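Local coordinates for protein fatty acid synthase 1, isoform A (Drosophila melanogaster, PDB 6FN6) that probably catalyses the de novo synthesis of long-chain saturated fatty acids from acetyl-CoA and malonyl-CoA with NADPH, here as its dehydratase, enoylreductase and ketoreductase region, at residues Y1055-S1060 against P1094-Q1099. Numbering follows the deposited sequence.
Sequences YFICFS and PGTAIQ
I1057 to S1060 pair in parallel with T1096 to Q1099, the strand axes 4.7 Å apart and 22° from exact alignment. The bonds alternate in direction. T1096 N gives to F1056 O at 3.0 Å, and C1058 N gives to T1096 O. I1098 N then gives to C1058 O at 2.8 Å, nearly straight at 171°. The last bond, S1060 N to I1098 O, is weak. At the entry to the ladder a water bridges F1056 N and T1096 OG1.

I1057, F1059, T1096 and I1098 share one face. The CG2 of I1057 meets I1098 CG1 at 3.7 Å, the two side chains crossing at a slant. With CG anti to the carbonyl carbon (chi1 -64°), the F1059 ring lies alongside I1098, and its CD1 comes 3.7 Å from I1098 CB. Helix 1144-1154 covers this face. Cutting F1059 back to an alanine removes the ring, which would probably open a gap beside I1098 and beside M1149 and L1150 of that helix.

C1058, S1060, A1097 and Q1099 share the other face, where C1058, S1060 and Q1099 touch helix 1072-1090. S1060 OG sits 3.9 Å from Q1099 CG.

Both strands belong to the ketoreductase (KR) domain. The helix between them in sequence makes this a beta-alpha-beta unit, as in Rossmann-type reductases. Backbone bonds join the strands, and apolar packing of I1057, F1059 and I1098 dominates one face. On the other, S1060 OG and Q1099 NE2, both buried, are satisfied by N1078 and E1082 of the connecting helix.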
ATOM      1  N   TYR A1055      36.756 -40.316 -24.301  1.00 34.69           N
ATOM      2  CA  TYR A1055      37.835 -39.540 -23.695  1.00 32.63           C
ATOM      3  C   TYR A1055      38.679 -40.352 -22.722  1.00 34.60           C
ATOM      4  O   TYR A1055      38.172 -41.173 -21.961  1.00 31.81           O
ATOM      5  CB  TYR A1055      37.265 -38.310 -22.976  1.00 30.72           C
ATOM      6  CG  TYR A1055      36.311 -37.521 -23.834  1.00 30.70           C
ATOM      7  CD1 TYR A1055      36.768 -36.812 -24.935  1.00 33.77           C
ATOM      8  CD2 TYR A1055      34.953 -37.502 -23.559  1.00 31.88           C
ATOM      9  CE1 TYR A1055      35.905 -36.101 -25.734  1.00 35.66           C
ATOM     10  CE2 TYR A1055      34.076 -36.789 -24.354  1.00 36.27           C
ATOM     11  CZ  TYR A1055      34.561 -36.091 -25.441  1.00 37.18           C
ATOM     12  OH  TYR A1055      33.701 -35.381 -26.245  1.00 38.12           O
ATOM     13  N   PHE A1056      39.983 -40.100 -22.772  1.00 31.78           N
ATOM     14  CA  PHE A1056      40.942 -40.660 -21.835  1.00 31.25           C
ATOM     15  C   PHE A1056      41.903 -39.539 -21.484  1.00 31.08           C
ATOM     16  O   PHE A1056      42.865 -39.284 -22.211  1.00 31.38           O
ATOM     17  CB  PHE A1056      41.685 -41.856 -22.434  1.00 31.83           C
ATOM     18  CG  PHE A1056      42.510 -42.626 -21.436  1.00 32.04           C
ATOM     19  CD1 PHE A1056      43.766 -42.177 -21.062  1.00 32.10           C
ATOM     20  CD2 PHE A1056      42.039 -43.807 -20.888  1.00 32.32           C
ATOM     21  CE1 PHE A1056      44.531 -42.885 -20.148  1.00 32.43           C
ATOM     22  CE2 PHE A1056      42.801 -44.519 -19.976  1.00 32.64           C
ATOM     23  CZ  PHE A1056      44.050 -44.055 -19.608  1.00 32.68           C
ATOM     24  N   ILE A1057      41.625 -38.857 -20.379  1.00 30.71           N
ATOM     25  CA  ILE A1057      42.326 -37.624 -20.042  1.00 30.63           C
ATOM     26  C   ILE A1057      43.098 -37.780 -18.736  1.00 30.79           C
ATOM     27  O   ILE A1057      42.605 -38.372 -17.779  1.00 30.72           O
ATOM     28  CB  ILE A1057      41.336 -36.440 -19.971  1.00 30.20           C
ATOM     29  CG1 ILE A1057      40.613 -36.299 -21.314  1.00 30.22           C
ATOM     30  CG2 ILE A1057      42.063 -35.148 -19.600  1.00 30.25           C
ATOM     31  CD1 ILE A1057      39.531 -35.254 -21.342  1.00 29.87           C
ATOM     32  N   CYS A1058      44.316 -37.246 -18.721  1.00 34.89           N
ATOM     33  CA  CYS A1058      45.171 -37.254 -17.541  1.00 36.52           C
ATOM     34  C   CYS A1058      45.520 -35.824 -17.129  1.00 39.28           C
ATOM     35  O   CYS A1058      46.164 -35.101 -17.888  1.00 45.26           O
ATOM     36  CB  CYS A1058      46.456 -38.044 -17.812  1.00 40.85           C
ATOM     37  SG  CYS A1058      46.217 -39.763 -18.340  1.00 38.42           S
ATOM     38  N   PHE A1059      45.089 -35.415 -15.937  1.00 32.15           N
ATOM     39  CA  PHE A1059      45.398 -34.077 -15.428  1.00 33.92           C
ATOM     40  C   PHE A1059      46.603 -34.074 -14.489  1.00 37.89           C
ATOM     41  O   PHE A1059      46.852 -35.049 -13.781  1.00 42.04           O
ATOM     42  CB  PHE A1059      44.187 -33.488 -14.698  1.00 35.96           C
ATOM     43  CG  PHE A1059      43.002 -33.251 -15.584  1.00 36.38           C
ATOM     44  CD1 PHE A1059      42.871 -32.057 -16.277  1.00 35.25           C
ATOM     45  CD2 PHE A1059      42.021 -34.215 -15.729  1.00 35.34           C
ATOM     46  CE1 PHE A1059      41.785 -31.832 -17.097  1.00 32.43           C
ATOM     47  CE2 PHE A1059      40.931 -33.994 -16.549  1.00 33.76           C
ATOM     48  CZ  PHE A1059      40.813 -32.800 -17.234  1.00 31.97           C
ATOM     49  N   SER A1060      47.337 -32.965 -14.486  1.00 34.31           N
ATOM     50  CA  SER A1060      48.508 -32.810 -13.626  1.00 39.94           C
ATOM     51  C   SER A1060      49.111 -31.414 -13.771  1.00 49.35           C
ATOM     52  O   SER A1060      48.682 -30.627 -14.613  1.00 47.03           O
ATOM     53  CB  SER A1060      49.563 -33.868 -13.954  1.00 37.94           C
ATOM     54  OG  SER A1060      49.895 -33.842 -15.331  1.00 37.38           O
ATOM     55  N   PRO A1094      41.382 -42.446 -28.079  1.00 33.85           N
ATOM     56  CA  PRO A1094      41.418 -41.099 -27.504  1.00 33.23           C
ATOM     57  C   PRO A1094      42.449 -41.007 -26.392  1.00 33.83           C
ATOM     58  O   PRO A1094      42.547 -41.922 -25.574  1.00 33.25           O
ATOM     59  CB  PRO A1094      40.004 -40.902 -26.945  1.00 32.80           C
ATOM     60  CG  PRO A1094      39.162 -41.942 -27.593  1.00 33.38           C
ATOM     61  CD  PRO A1094      40.070 -43.091 -27.904  1.00 33.91           C
ATOM     62  N   GLY A1095      43.205 -39.917 -26.356  1.00 32.79           N
ATOM     63  CA  GLY A1095      44.191 -39.728 -25.313  1.00 32.61           C
ATOM     64  C   GLY A1095      44.654 -38.295 -25.255  1.00 32.56           C
ATOM     65  O   GLY A1095      45.124 -37.745 -26.250  1.00 33.03           O
ATOM     66  N   THR A1096      44.549 -37.704 -24.073  1.00 32.11           N
ATOM     67  CA  THR A1096      44.867 -36.300 -23.891  1.00 32.10           C
ATOM     68  C   THR A1096      45.512 -36.094 -22.537  1.00 32.01           C
ATOM     69  O   THR A1096      44.966 -36.502 -21.513  1.00 31.61           O
ATOM     70  CB  THR A1096      43.605 -35.409 -23.980  1.00 31.67           C
ATOM     71  OG1 THR A1096      42.803 -35.802 -25.100  1.00 31.80           O
ATOM     72  CG2 THR A1096      43.993 -33.943 -24.126  1.00 31.90           C
ATOM     73  N   ALA A1097      46.683 -35.472 -22.535  1.00 32.54           N
ATOM     74  CA  ALA A1097      47.339 -35.098 -21.295  1.00 32.66           C
ATOM     75  C   ALA A1097      47.181 -33.597 -21.104  1.00 32.68           C
ATOM     76  O   ALA A1097      47.525 -32.814 -21.991  1.00 33.13           O
ATOM     77  CB  ALA A1097      48.801 -35.495 -21.319  1.00 33.41           C
ATOM     78  N   ILE A1098      46.644 -33.203 -19.951  1.00 38.17           N
ATOM     79  CA  ILE A1098      46.421 -31.797 -19.645  1.00 35.45           C
ATOM     80  C   ILE A1098      47.369 -31.387 -18.530  1.00 38.89           C
ATOM     81  O   ILE A1098      47.359 -31.972 -17.449  1.00 39.60           O
ATOM     82  CB  ILE A1098      44.952 -31.532 -19.248  1.00 31.55           C
ATOM     83  CG1 ILE A1098      43.994 -32.057 -20.321  1.00 31.16           C
ATOM     84  CG2 ILE A1098      44.716 -30.046 -19.008  1.00 31.65           C
ATOM     85  CD1 ILE A1098      44.175 -31.427 -21.689  1.00 31.57           C
ATOM     86  N   GLN A1099      48.185 -30.374 -18.801  1.00 40.98           N
ATOM     87  CA  GLN A1099      49.159 -29.882 -17.834  1.00 47.72           C
ATOM     88  C   GLN A1099      48.966 -28.399 -17.535  1.00 51.19           C
ATOM     89  O   GLN A1099      48.785 -27.592 -18.447  1.00 48.25           O
ATOM     90  CB  GLN A1099      50.581 -30.131 -18.337  1.00 49.90           C
ATOM     91  CG  GLN A1099      50.985 -31.589 -18.303  1.00 49.24           C
ATOM     92  CD  GLN A1099      52.368 -31.822 -18.869  1.00 50.69           C
ATOM     93  OE1 GLN A1099      53.034 -30.887 -19.316  1.00 50.52           O
ATOM     94  NE2 GLN A1099      52.809 -33.074 -18.854  1.00 52.06           N
TER
HETATM   95  O   HOH W   1      41.017 -37.728 -24.745  1.00 34.58           O